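Local coordinates for surface-associated protein CshB (Streptococcus gordonii, PDB 6YZG) that is a cell-wall-anchored streptococcal surface adhesin, represented here by its non-repetitive domain 2, which probably takes part in binding host fibronectin, at residues L37-L42 with V123-E128; L42-S47 with A68-L73; F72-P77 with D202-W207; S86-A91 with V113-S118; Y179-K184 with G226-N231. One frame throughout, in Å; residues are numbered along the deposited sequence.

Contact 1: residues L37-L42 with V123-E128; sequences LTVKEL and VKFDIE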
# COMPACT_ATOMS: atom_id res chain seq x y z
N LEU A 37 -13.22 23.26 -17.82
CA LEU A 37 -13.17 23.28 -16.36
C LEU A 37 -12.69 24.68 -15.97
O LEU A 37 -11.69 25.19 -16.54
CB LEU A 37 -12.16 22.30 -15.77
CG LEU A 37 -12.24 20.85 -16.22
CD1 LEU A 37 -11.26 19.99 -15.43
CD2 LEU A 37 -13.61 20.26 -16.33
N THR A 38 -13.35 25.29 -15.01
CA THR A 38 -12.92 26.57 -14.46
C THR A 38 -12.72 26.43 -12.96
O THR A 38 -13.62 25.89 -12.30
CB THR A 38 -13.94 27.69 -14.70
OG1 THR A 38 -14.23 27.78 -16.11
CG2 THR A 38 -13.44 29.03 -14.22
N VAL A 39 -11.57 26.84 -12.44
CA VAL A 39 -11.36 26.78 -10.98
C VAL A 39 -12.25 27.78 -10.28
O VAL A 39 -12.14 29.01 -10.55
CB VAL A 39 -9.90 26.99 -10.63
CG1 VAL A 39 -9.76 26.96 -9.15
CG2 VAL A 39 -8.99 26.01 -11.33
N LYS A 40 -13.18 27.31 -9.45
CA LYS A 40 -14.12 28.18 -8.70
C LYS A 40 -13.51 28.49 -7.32
O LYS A 40 -13.71 29.60 -6.81
CB LYS A 40 -15.44 27.44 -8.54
CG LYS A 40 -16.52 28.20 -7.79
CD LYS A 40 -17.82 27.44 -7.75
CE LYS A 40 -18.93 28.26 -7.14
NZ LYS A 40 -20.20 28.01 -7.87
N GLU A 41 -12.90 27.48 -6.68
CA GLU A 41 -12.41 27.58 -5.28
C GLU A 41 -11.17 26.72 -5.12
O GLU A 41 -11.07 25.66 -5.77
CB GLU A 41 -13.47 27.07 -4.29
CG GLU A 41 -14.75 27.84 -4.26
CD GLU A 41 -15.61 27.35 -3.12
OE1 GLU A 41 -15.85 28.16 -2.17
OE2 GLU A 41 -15.91 26.13 -3.11
N LEU A 42 -10.22 27.18 -4.33
CA LEU A 42 -9.03 26.42 -3.92
C LEU A 42 -9.00 26.47 -2.38
O LEU A 42 -8.28 27.32 -1.75
CB LEU A 42 -7.75 27.01 -4.54
CG LEU A 42 -7.65 26.78 -6.03
CD1 LEU A 42 -6.76 27.82 -6.70
CD2 LEU A 42 -7.12 25.39 -6.31
N VAL A 123 -9.90 21.55 -4.40
CA VAL A 123 -10.22 22.33 -5.61
C VAL A 123 -11.67 22.08 -5.97
O VAL A 123 -12.13 20.92 -5.91
CB VAL A 123 -9.29 21.98 -6.78
CG1 VAL A 123 -9.31 20.51 -7.16
CG2 VAL A 123 -9.55 22.95 -7.94
N LYS A 124 -12.40 23.13 -6.36
CA LYS A 124 -13.75 22.97 -6.91
C LYS A 124 -13.76 23.59 -8.31
O LYS A 124 -13.26 24.70 -8.49
CB LYS A 124 -14.77 23.65 -6.04
CG LYS A 124 -16.19 23.28 -6.39
CD LYS A 124 -17.17 23.82 -5.34
CE LYS A 124 -18.50 23.11 -5.27
NZ LYS A 124 -18.94 23.00 -3.85
N PHE A 125 -14.26 22.81 -9.24
CA PHE A 125 -14.36 23.24 -10.64
C PHE A 125 -15.82 23.43 -11.06
O PHE A 125 -16.65 22.65 -10.74
CB PHE A 125 -13.84 22.12 -11.56
CG PHE A 125 -12.37 21.83 -11.47
CD1 PHE A 125 -11.44 22.67 -12.06
CD2 PHE A 125 -11.90 20.74 -10.80
CE1 PHE A 125 -10.08 22.41 -11.99
CE2 PHE A 125 -10.54 20.48 -10.72
CZ PHE A 125 -9.64 21.30 -11.33
N ASP A 126 -16.02 24.49 -11.82
CA ASP A 126 -17.27 24.68 -12.59
C ASP A 126 -17.00 23.87 -13.87
O ASP A 126 -15.91 23.94 -14.39
CB ASP A 126 -17.56 26.16 -12.85
CG ASP A 126 -18.23 26.91 -11.69
OD1 ASP A 126 -19.15 26.39 -11.11
OD2 ASP A 126 -17.79 28.01 -11.39
N ILE A 127 -17.98 23.11 -14.29
CA ILE A 127 -17.82 22.26 -15.50
C ILE A 127 -18.86 22.67 -16.53
O ILE A 127 -19.98 22.83 -16.16
CB ILE A 127 -18.06 20.78 -15.15
CG1 ILE A 127 -17.04 20.25 -14.15
CG2 ILE A 127 -18.12 19.93 -16.40
CD1 ILE A 127 -17.56 18.97 -13.58
N GLU A 128 -18.43 22.76 -17.77
CA GLU A 128 -19.34 23.00 -18.91
C GLU A 128 -18.94 22.06 -20.03
O GLU A 128 -17.78 21.91 -20.30
CB GLU A 128 -19.18 24.44 -19.36
CG GLU A 128 -19.76 24.79 -20.71
CD GLU A 128 -19.20 26.16 -21.03
OE1 GLU A 128 -19.46 27.06 -20.23
OE2 GLU A 128 -18.39 26.28 -21.95
O HOH W 1 -16.17 25.96 -17.04
O HOH W 2 -17.99 25.09 -2.30
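Lys124 O is gripped by two amides of the facing strand: Lys40 N donates to it over 2.8 Å, and Glu41 N adds a weak bond over 3.3 Å. Two consecutive residues facing one partner define a classic beta bulge, set here between antiparallel strands 33-41 and 119-131. On one side of it Lys124 N returns a bond to Glu41 O, tilted 29° from the carbonyl plane; on the other, Thr38 and Asp126 form a hydrogen-bonded pair whose two bonds lie in the carbonyl planes. The face carrying Leu37, Val39, Phe125 and Ile127 is apolar. Leu37 CD1 sits over the centre of the Phe125 ring, 4.3 Å above its plane, while Val123 CG2 covers the opposite face nearer the rim, and Val39 CG2 reaches Phe125 CE1 at 3.8 Å. At the bulge Lys40 sets out toward the facing strand: with CG anti to the backbone N (chi1 180°), its aliphatic chain passes across the Asp126 carboxylate and leaves NZ in a long salt bridge to Asp126 OD1, 3.8 Å away. The stronger partner of this ammonium is Glu245 of the second subunit; a strand of that subunit pairs with residues 123-126 and carries the sheet across the interface. Glu41 and Lys124 run alongside each other. Their charged ends are joined by a water that donates to Glu41 OE2 and accepts from Lys124 NZ at 2.8 Å.

Contact 2: residues L42-S47 with A68-L73; sequences LKPFNS and AENGFL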
# COMPACT_ATOMS: atom_id res chain seq x y z
N LEU A 42 -10.22 27.18 -4.33
CA LEU A 42 -9.03 26.42 -3.92
C LEU A 42 -9.00 26.47 -2.38
O LEU A 42 -8.28 27.32 -1.75
CB LEU A 42 -7.75 27.01 -4.54
CG LEU A 42 -7.65 26.78 -6.03
CD1 LEU A 42 -6.76 27.82 -6.70
CD2 LEU A 42 -7.12 25.39 -6.31
N LYS A 43 -9.72 25.55 -1.78
CA LYS A 43 -9.90 25.52 -0.33
C LYS A 43 -10.06 24.09 0.12
O LYS A 43 -10.57 23.21 -0.61
CB LYS A 43 -11.09 26.33 0.14
CG LYS A 43 -10.98 27.84 -0.04
CD LYS A 43 -12.03 28.59 0.89
CE LYS A 43 -11.77 30.07 1.09
NZ LYS A 43 -10.38 30.37 1.53
N PRO A 44 -9.58 23.78 1.35
CA PRO A 44 -9.68 22.41 1.87
C PRO A 44 -11.05 22.07 2.49
O PRO A 44 -11.93 22.89 2.60
CB PRO A 44 -8.59 22.39 2.93
CG PRO A 44 -8.65 23.80 3.49
CD PRO A 44 -8.81 24.67 2.25
N PHE A 45 -11.22 20.79 2.74
CA PHE A 45 -12.56 20.24 3.10
C PHE A 45 -13.07 20.88 4.41
O PHE A 45 -14.29 21.02 4.56
CB PHE A 45 -12.50 18.73 3.22
CG PHE A 45 -13.82 18.03 3.35
CD1 PHE A 45 -14.73 18.00 2.31
CD2 PHE A 45 -14.15 17.44 4.55
CE1 PHE A 45 -15.92 17.30 2.49
CE2 PHE A 45 -15.36 16.77 4.73
CZ PHE A 45 -16.22 16.71 3.68
N ASN A 46 -12.20 21.25 5.32
CA ASN A 46 -12.59 21.88 6.63
C ASN A 46 -13.16 23.28 6.40
O ASN A 46 -13.64 23.86 7.39
CB ASN A 46 -11.39 21.89 7.57
CG ASN A 46 -10.15 22.55 7.02
OD1 ASN A 46 -9.68 22.14 5.97
ND2 ASN A 46 -9.52 23.51 7.70
N SER A 47 -13.19 23.79 5.19
CA SER A 47 -13.85 25.06 4.84
C SER A 47 -15.24 24.87 4.27
O SER A 47 -15.87 25.92 3.94
CB SER A 47 -13.04 25.87 3.85
OG SER A 47 -13.07 25.32 2.55
N ALA A 68 -10.30 28.97 5.53
CA ALA A 68 -9.14 28.08 5.40
C ALA A 68 -8.59 28.14 3.97
O ALA A 68 -9.34 28.26 3.03
CB ALA A 68 -9.51 26.68 5.77
N GLU A 69 -7.29 27.98 3.85
CA GLU A 69 -6.56 28.02 2.58
C GLU A 69 -5.87 26.67 2.38
O GLU A 69 -5.54 25.98 3.36
CB GLU A 69 -5.50 29.14 2.58
CG GLU A 69 -6.08 30.54 2.63
CD GLU A 69 -5.01 31.62 2.75
OE1 GLU A 69 -4.10 31.64 1.89
OE2 GLU A 69 -5.06 32.42 3.72
N ASN A 70 -5.64 26.30 1.13
CA ASN A 70 -4.80 25.13 0.79
C ASN A 70 -3.43 25.29 1.44
O ASN A 70 -2.85 26.40 1.39
CB ASN A 70 -4.68 24.92 -0.70
CG ASN A 70 -5.98 24.43 -1.30
OD1 ASN A 70 -6.90 23.98 -0.60
ND2 ASN A 70 -5.99 24.44 -2.63
N GLY A 71 -2.89 24.24 2.00
CA GLY A 71 -1.51 24.34 2.48
C GLY A 71 -1.12 23.07 3.21
O GLY A 71 -1.70 22.00 3.01
N PHE A 72 -0.03 23.16 3.98
CA PHE A 72 0.48 22.00 4.72
C PHE A 72 -0.37 21.65 5.95
O PHE A 72 -0.98 22.57 6.55
CB PHE A 72 1.91 22.31 5.17
CG PHE A 72 2.85 22.54 4.01
CD1 PHE A 72 3.20 21.47 3.24
CD2 PHE A 72 3.41 23.79 3.75
CE1 PHE A 72 4.07 21.61 2.17
CE2 PHE A 72 4.29 23.92 2.67
CZ PHE A 72 4.57 22.85 1.87
N LEU A 73 -0.32 20.39 6.33
CA LEU A 73 -0.77 20.01 7.68
C LEU A 73 -0.04 20.87 8.71
O LEU A 73 1.17 21.06 8.56
CB LEU A 73 -0.54 18.55 7.90
CG LEU A 73 -1.29 17.60 6.98
CD1 LEU A 73 -0.77 16.15 7.11
CD2 LEU A 73 -2.78 17.66 7.26
O HOH W 3 -6.19 28.27 -0.87
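With CG anti to the carbonyl carbon (chi1 -67°) and a bend only at its last torsion (chi4 -51°), the Lys43 chain arches over the carbonyl of Ala68. Its CG and CD both pass the oxygen before NZ bonds to Ala68 O at 2.8 Å. The ammonium comes from above the carbonyl plane, 43° out of it, so the approach is not along a lone pair. Asn70 lays its amide against the Lys43-Pro44 peptide: Asn70 OD1 lies 3.2 Å from Lys43 C and 3.3 Å from Pro44 N, which has no hydrogen to share, so this approach is packing, and the oxygen's hydrogen bond comes from Gly122 N. Asn70 ND2 lies 3.7 Å from Leu42 CB, with the two side chains crossing at about a right angle. A water accepts from Asn70 N and donates to Leu42 O, linking the backbones. Farther along, Ala68 CB packs against Pro44 CG at 3.8 Å. Pro44 O accepts from both Ser47 N and Ser47 OG, the hydroxyl at 2.7 Å, tightening the 3-10 turn of residues 45-47. The two segments thus join the connection between strand 33-41 and helix 49-55 to the lead-in of strand 71-72. Strand 119-131 lies alongside, touching Leu42, Pro44 and Asn70, while helix 49-55 packs against Phe45 and Asn46.

Contact 3: residues F72-P77 with D202-W207; sequences FLTSAP and DKSVDW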
# COMPACT_ATOMS: atom_id res chain seq x y z
N PHE A 72 -0.03 23.16 3.98
CA PHE A 72 0.48 22.00 4.72
C PHE A 72 -0.37 21.65 5.95
O PHE A 72 -0.98 22.57 6.55
CB PHE A 72 1.91 22.31 5.17
CG PHE A 72 2.85 22.54 4.01
CD1 PHE A 72 3.20 21.47 3.24
CD2 PHE A 72 3.41 23.79 3.75
CE1 PHE A 72 4.07 21.61 2.17
CE2 PHE A 72 4.29 23.92 2.67
CZ PHE A 72 4.57 22.85 1.87
N LEU A 73 -0.32 20.39 6.33
CA LEU A 73 -0.77 20.01 7.68
C LEU A 73 -0.04 20.87 8.71
O LEU A 73 1.17 21.06 8.56
CB LEU A 73 -0.54 18.55 7.90
CG LEU A 73 -1.29 17.60 6.98
CD1 LEU A 73 -0.77 16.15 7.11
CD2 LEU A 73 -2.78 17.66 7.26
N THR A 74 -0.75 21.36 9.73
CA THR A 74 -0.13 22.27 10.70
C THR A 74 0.85 21.49 11.56
O THR A 74 1.65 22.18 12.24
CB THR A 74 -1.16 23.03 11.54
OG1 THR A 74 -1.72 22.15 12.54
CG2 THR A 74 -2.27 23.65 10.73
N SER A 75 0.81 20.18 11.61
CA SER A 75 1.78 19.33 12.30
C SER A 75 3.05 19.11 11.48
O SER A 75 4.02 18.55 12.02
CB SER A 75 1.15 18.04 12.66
OG SER A 75 0.57 17.45 11.47
N ALA A 76 3.07 19.44 10.20
CA ALA A 76 4.26 19.23 9.35
C ALA A 76 5.30 20.30 9.64
O ALA A 76 4.97 21.44 9.81
CB ALA A 76 3.87 19.23 7.88
N PRO A 77 6.60 19.95 9.51
CA PRO A 77 7.66 20.97 9.66
C PRO A 77 7.66 22.06 8.59
O PRO A 77 8.04 23.19 8.83
CB PRO A 77 8.95 20.17 9.51
CG PRO A 77 8.56 18.91 8.77
CD PRO A 77 7.11 18.61 9.20
N ASP A 202 -2.29 17.13 13.63
CA ASP A 202 -2.81 18.45 13.25
C ASP A 202 -4.15 18.61 13.97
O ASP A 202 -5.14 18.02 13.58
CB ASP A 202 -2.97 18.54 11.74
CG ASP A 202 -3.44 19.87 11.25
OD1 ASP A 202 -3.92 20.68 12.08
OD2 ASP A 202 -3.42 20.11 10.03
N LYS A 203 -4.16 19.44 14.99
CA LYS A 203 -5.34 19.62 15.84
C LYS A 203 -6.23 20.75 15.34
O LYS A 203 -7.27 21.08 16.02
CB LYS A 203 -4.88 19.88 17.29
CG LYS A 203 -4.06 18.77 17.91
CD LYS A 203 -4.72 17.48 17.93
CE LYS A 203 -3.86 16.46 18.65
NZ LYS A 203 -4.49 15.13 18.60
N SER A 204 -5.94 21.35 14.19
CA SER A 204 -6.76 22.41 13.59
C SER A 204 -8.01 21.83 12.90
O SER A 204 -8.92 22.61 12.59
CB SER A 204 -5.98 23.21 12.61
OG SER A 204 -5.74 22.46 11.38
N VAL A 205 -8.08 20.54 12.70
CA VAL A 205 -9.18 19.85 11.99
C VAL A 205 -9.64 18.63 12.79
O VAL A 205 -8.78 17.95 13.41
CB VAL A 205 -8.69 19.47 10.60
CG1 VAL A 205 -9.74 18.63 9.91
CG2 VAL A 205 -8.27 20.66 9.76
N ASP A 206 -10.91 18.31 12.74
CA ASP A 206 -11.50 17.06 13.23
C ASP A 206 -11.47 16.00 12.12
O ASP A 206 -12.39 15.96 11.28
CB ASP A 206 -12.89 17.25 13.80
CG ASP A 206 -13.43 15.94 14.37
OD1 ASP A 206 -12.78 14.89 14.26
OD2 ASP A 206 -14.52 15.99 14.99
N TRP A 207 -10.39 15.25 12.01
CA TRP A 207 -10.18 14.32 10.88
C TRP A 207 -11.25 13.25 10.92
O TRP A 207 -11.52 12.65 9.88
CB TRP A 207 -8.77 13.72 10.96
CG TRP A 207 -7.76 14.81 10.88
CD1 TRP A 207 -7.04 15.31 11.94
CD2 TRP A 207 -7.47 15.68 9.77
NE1 TRP A 207 -6.29 16.35 11.51
CE2 TRP A 207 -6.48 16.62 10.17
CE3 TRP A 207 -7.90 15.74 8.43
CZ2 TRP A 207 -5.93 17.59 9.35
CZ3 TRP A 207 -7.36 16.68 7.62
CH2 TRP A 207 -6.42 17.63 8.05
O HOH W 4 -2.02 21.48 15.35
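An Asx turn at Asp202 meets a type I beta turn running from Leu73 to Ala76, and the Asp202 carboxylate is the joint between them. Three donors converge on Asp202 OD1. Ser204 N, two residues on, approaches nearly along the C-O axis and closes the Asx turn; Ser204 OG meets Asp202 OD1 on the syn side at 2.6 Å, and Thr74 OG1 reaches Asp202 OD1 from the other segment at 2.7 Å. The Thr74 hydroxyl meets the carboxylate from above, 81° out of its plane, and Thr74 N reaches the second oxygen, Asp202 OD2, from above as well, over 3.0 Å. With Thr74 OG1 between its own backbone N and carbonyl carbon (chi1 75°), hydroxyl and amide each serve one carboxylate oxygen. Such a density of donors would be expected to stabilise the carboxylate as an anion. A water donates to Thr74 OG1 and accepts from Lys203 N, giving a further bridge. The apolar part is small: Leu73 CD2 touches Trp207 CH2 at 3.7 Å. The indole is held by Trp207 NE1, which donates to Asp202 O at 2.9 Å in the carbonyl plane, while Val205 CG1 lies over the centre of one ring face. Helix 198-201 packs on Leu73, Ser75 and Trp207, its Leu198 O accepting from Ser75 OG, and Asn120 of strand 119-131 touches Leu73, Val205 and Trp207.

Contact 4: residues S86-A91 with V113-S118; sequences SVTGAA and VYPMNS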
# COMPACT_ATOMS: atom_id res chain seq x y z
N SER A 86 1.36 24.98 -5.55
CA SER A 86 0.11 25.22 -6.29
C SER A 86 -0.36 23.87 -6.83
O SER A 86 0.43 22.96 -7.09
CB SER A 86 0.23 26.24 -7.40
OG SER A 86 0.59 27.53 -6.87
N VAL A 87 -1.65 23.77 -6.99
CA VAL A 87 -2.25 22.63 -7.70
C VAL A 87 -1.78 22.71 -9.15
O VAL A 87 -1.79 23.84 -9.72
CB VAL A 87 -3.77 22.66 -7.60
CG1 VAL A 87 -4.38 21.51 -8.36
CG2 VAL A 87 -4.22 22.65 -6.13
N THR A 88 -1.39 21.60 -9.72
CA THR A 88 -0.81 21.64 -11.09
C THR A 88 -0.99 20.32 -11.81
O THR A 88 -1.09 19.30 -11.18
CB THR A 88 0.66 22.04 -11.02
OG1 THR A 88 1.16 22.31 -12.34
CG2 THR A 88 1.48 21.00 -10.33
N GLY A 89 -1.01 20.38 -13.16
CA GLY A 89 -0.93 19.16 -13.97
C GLY A 89 0.42 19.02 -14.60
O GLY A 89 0.61 18.06 -15.37
N ALA A 90 1.22 20.05 -14.44
CA ALA A 90 2.50 20.17 -15.17
C ALA A 90 3.37 19.01 -14.75
O ALA A 90 3.70 18.97 -13.57
CB ALA A 90 3.13 21.51 -14.87
N ALA A 91 3.63 18.07 -15.68
CA ALA A 91 4.54 16.96 -15.35
C ALA A 91 5.82 17.64 -14.86
O ALA A 91 6.54 18.22 -15.68
CB ALA A 91 4.76 16.11 -16.57
N VAL A 113 -2.15 17.29 -9.30
CA VAL A 113 -1.46 17.07 -8.01
C VAL A 113 -1.19 18.38 -7.27
O VAL A 113 -1.30 19.40 -7.82
CB VAL A 113 -0.14 16.31 -8.25
CG1 VAL A 113 -0.34 14.90 -8.77
CG2 VAL A 113 0.79 17.09 -9.17
N TYR A 114 -0.84 18.24 -6.01
CA TYR A 114 -0.42 19.35 -5.11
C TYR A 114 0.95 18.85 -4.67
O TYR A 114 0.99 18.15 -3.69
CB TYR A 114 -1.42 19.49 -3.97
CG TYR A 114 -1.34 20.77 -3.18
CD1 TYR A 114 -1.57 22.00 -3.78
CD2 TYR A 114 -1.12 20.73 -1.82
CE1 TYR A 114 -1.56 23.15 -3.04
CE2 TYR A 114 -1.08 21.88 -1.07
CZ TYR A 114 -1.31 23.09 -1.68
OH TYR A 114 -1.30 24.22 -0.95
N PRO A 115 2.01 19.17 -5.43
CA PRO A 115 3.26 18.44 -5.37
C PRO A 115 4.25 18.57 -4.22
O PRO A 115 5.40 18.65 -4.46
CB PRO A 115 3.84 18.70 -6.76
CG PRO A 115 3.46 20.10 -7.01
CD PRO A 115 2.05 20.20 -6.46
N MET A 116 3.70 18.62 -3.02
CA MET A 116 4.53 18.41 -1.82
C MET A 116 3.77 17.44 -0.93
O MET A 116 2.54 17.41 -0.93
CB MET A 116 4.81 19.70 -1.09
CG MET A 116 5.58 20.65 -1.98
SD MET A 116 7.31 20.45 -1.80
CE MET A 116 7.61 20.96 -0.09
N ASN A 117 4.48 16.71 -0.10
CA ASN A 117 3.87 15.84 0.90
C ASN A 117 3.30 16.65 2.08
O ASN A 117 3.73 17.75 2.38
CB ASN A 117 4.90 14.85 1.40
CG ASN A 117 5.43 14.05 0.23
OD1 ASN A 117 4.64 13.38 -0.44
ND2 ASN A 117 6.75 14.12 0.01
N SER A 118 2.34 16.03 2.75
CA SER A 118 1.88 16.47 4.09
C SER A 118 1.01 17.71 4.02
O SER A 118 1.32 18.76 4.58
CB SER A 118 3.02 16.67 5.06
OG SER A 118 3.83 15.50 5.05
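Val87 CB lies 4.1 Å from Val113 O, and its two methyls then part company: CG1 stays beside that oxygen, whereas CG2 crosses to Tyr114 CD1 at 3.6 Å. The first torsion (chi1 179°) decides which methyl goes where, CG1 anti to the backbone N and CG2 anti to the carbonyl carbon. Val87 and Tyr114 cross at about a right angle, and Val87 N lies in plane at the edge of the phenol ring. Beside this packing is a single antiparallel bridge, with Thr88 and Val113 as its hydrogen-bonded pair. Thr88 N donates to Val113 O, and Val113 N returns a virtually straight bond to Thr88 O, 2.9 Å long with 179° at the hydrogen. A CA-H...O contact from Val87 CA also reaches Val113 O, at 3.4 Å. Thr88 divides its branches: OG1, opposite the backbone N, accepts from Ala90 N at 3.1 Å, forming an ST turn, while CG2 packs 4.0 Å from Pro115 CG. The pyrrolidine ring also brings Pro115 CD to 3.3 Å from Ser86 O. Farther along, Ser118 OG bonds to Ser253 O and Arg195 NH1 of the second subunit. The bridge ties together two parts of the long, irregular connection between strands 71-72 and 119-131. Trp121 of the latter strand stacks on Tyr114 and touches Val87, and Thr119 also touches the Tyr114 side chain.

Contact 5: residues Y179-K184 with G226-N231; sequences YNVITK and GPNRSN. Unlike the reference sequence in segment 179-184: Asn180 (reference Thr).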
# COMPACT_ATOMS: atom_id res chain seq x y z
N TYR A 179 -14.46 -2.05 -2.63
CA TYR A 179 -13.29 -1.24 -2.13
C TYR A 179 -13.51 -1.17 -0.61
O TYR A 179 -14.59 -1.57 -0.17
CB TYR A 179 -13.14 0.21 -2.68
CG TYR A 179 -14.46 0.92 -2.75
CD1 TYR A 179 -15.25 0.80 -3.87
CD2 TYR A 179 -15.02 1.56 -1.64
CE1 TYR A 179 -16.57 1.21 -3.90
CE2 TYR A 179 -16.32 2.01 -1.67
CZ TYR A 179 -17.09 1.88 -2.82
OH TYR A 179 -18.38 2.24 -2.84
N ASN A 180 -12.63 -0.50 0.13
CA ASN A 180 -12.80 -0.40 1.59
C ASN A 180 -13.04 1.06 2.07
O ASN A 180 -12.24 1.88 1.85
CB ASN A 180 -11.57 -1.02 2.25
CG ASN A 180 -11.61 -0.81 3.73
OD1 ASN A 180 -12.54 -1.24 4.38
ND2 ASN A 180 -10.65 -0.09 4.24
N VAL A 181 -14.16 1.31 2.74
CA VAL A 181 -14.47 2.63 3.32
C VAL A 181 -13.65 2.83 4.60
O VAL A 181 -13.65 1.92 5.44
CB VAL A 181 -15.97 2.77 3.60
CG1 VAL A 181 -16.29 4.16 4.11
CG2 VAL A 181 -16.75 2.38 2.35
N ILE A 182 -12.94 3.93 4.76
CA ILE A 182 -12.12 4.14 5.98
C ILE A 182 -13.07 4.47 7.11
O ILE A 182 -13.87 5.42 7.02
CB ILE A 182 -11.08 5.26 5.79
CG1 ILE A 182 -10.15 4.93 4.64
CG2 ILE A 182 -10.32 5.49 7.08
CD1 ILE A 182 -9.16 6.02 4.23
N THR A 183 -12.92 3.73 8.20
CA THR A 183 -13.70 3.98 9.41
C THR A 183 -12.85 4.56 10.53
O THR A 183 -11.60 4.52 10.45
CB THR A 183 -14.33 2.68 9.89
OG1 THR A 183 -13.27 1.81 10.29
CG2 THR A 183 -15.17 2.01 8.83
N LYS A 184 -13.53 5.12 11.52
CA LYS A 184 -12.84 5.64 12.72
C LYS A 184 -11.97 4.55 13.35
O LYS A 184 -10.86 4.83 13.69
CB LYS A 184 -13.87 6.19 13.70
CG LYS A 184 -13.26 6.67 15.01
CD LYS A 184 -14.15 7.59 15.79
CE LYS A 184 -13.38 8.30 16.88
NZ LYS A 184 -14.24 9.19 17.68
N GLY A 226 -16.14 8.87 -0.59
CA GLY A 226 -14.84 8.69 0.08
C GLY A 226 -14.83 9.30 1.46
O GLY A 226 -15.77 9.91 1.85
N PRO A 227 -13.70 9.25 2.17
CA PRO A 227 -12.49 8.62 1.69
C PRO A 227 -12.44 7.09 1.85
O PRO A 227 -12.87 6.55 2.76
CB PRO A 227 -11.41 9.30 2.56
CG PRO A 227 -12.12 9.49 3.86
CD PRO A 227 -13.51 9.93 3.43
N ASN A 228 -11.84 6.47 0.85
CA ASN A 228 -11.68 5.01 0.85
C ASN A 228 -10.23 4.60 0.58
O ASN A 228 -9.38 5.41 0.40
CB ASN A 228 -12.39 4.41 -0.35
CG ASN A 228 -13.83 4.83 -0.44
OD1 ASN A 228 -14.58 4.67 0.49
ND2 ASN A 228 -14.18 5.40 -1.57
N ARG A 229 -10.06 3.28 0.52
CA ARG A 229 -8.82 2.61 0.06
C ARG A 229 -9.20 1.36 -0.73
O ARG A 229 -10.16 0.70 -0.41
CB ARG A 229 -7.81 2.43 1.18
CG ARG A 229 -8.34 1.80 2.46
CD ARG A 229 -7.25 1.87 3.47
NE ARG A 229 -5.96 1.54 2.89
CZ ARG A 229 -5.27 0.48 3.23
NH1 ARG A 229 -4.11 0.22 2.66
NH2 ARG A 229 -5.74 -0.31 4.17
N SER A 230 -8.46 1.10 -1.81
CA SER A 230 -8.63 -0.11 -2.67
C SER A 230 -8.29 -1.33 -1.81
O SER A 230 -7.41 -1.14 -0.94
CB SER A 230 -7.78 -0.07 -3.92
OG SER A 230 -7.75 -1.37 -4.52
N ASN A 231 -9.02 -2.45 -2.00
CA ASN A 231 -9.05 -3.64 -1.10
C ASN A 231 -8.48 -4.88 -1.80
O ASN A 231 -8.42 -5.95 -1.14
CB ASN A 231 -10.47 -3.89 -0.53
CG ASN A 231 -11.43 -4.59 -1.47
OD1 ASN A 231 -11.17 -4.73 -2.66
ND2 ASN A 231 -12.59 -4.99 -0.96
O HOH W 5 -14.41 7.21 5.02
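This is a short antiparallel strand pairing at one side of a three-stranded sheet, where strand 180-181, outermost within this chain, pairs with strand 224-229. Asn180 and Arg229 form the hydrogen-bonded pair: Asn180 N donates to Arg229 O over 2.8 Å, and Arg229 N to Asn180 O over 2.9 Å. Ile182 N extends the ladder with a longer, nearly straight bond to Pro227 O, 3.3 Å. A water donating to both Ile182 O and Pro227 O bridges the backbones there. Val181 and Asn228 face each other as the non-hydrogen-bonded pair. Asn228 has CG anti to its carbonyl carbon (chi1 -53°), which sets its amide obliquely against the Tyr179 ring, the planes 42° apart and Asn228 CG 3.7 Å from Tyr179 CD2. Asn228 OD1 packs against Val181, 3.5 Å from its CA; it is buried here without a hydrogen-bond partner in the model. The Asn180 and Arg229 chains run alongside each other, with Asn180 ND2 3.5 Å from Arg229 CG and the amide and guanidinium planes 84° apart. Arg229 NE hydrogen-bonds to Ala148 O. Pro227 follows a cis peptide bond and packs on Phe153 and Ile155 of strand 153-158. The arrangement is that of a short strand at the margin of an antiparallel sheet within this chain, leading straight into a helix: Thr183, at the N-cap of helix 184-193, accepts from Met186 N through OG1.

From the N terminus, contact 1 closes a long loop by pairing strand 33-41 with strand 119-131. Within that loop lie contact 2, which starts at the shared Leu42, and then contact 4, which folds the irregular connection before strand 119-131 onto itself. Contacts 2 and 4 follow in series and meet where Leu73 N probably bonds to Ser118 O. Contact 3 begins on the residues where contact 2 ends, encloses contact 4, and crosses both contact 1 and contact 5 along the chain, tying the turn after strand 71-72 to the loop after helix 198-201. Contact 5 lies in the separate three-stranded sheet, its centre about 26 Å from that of contact 1.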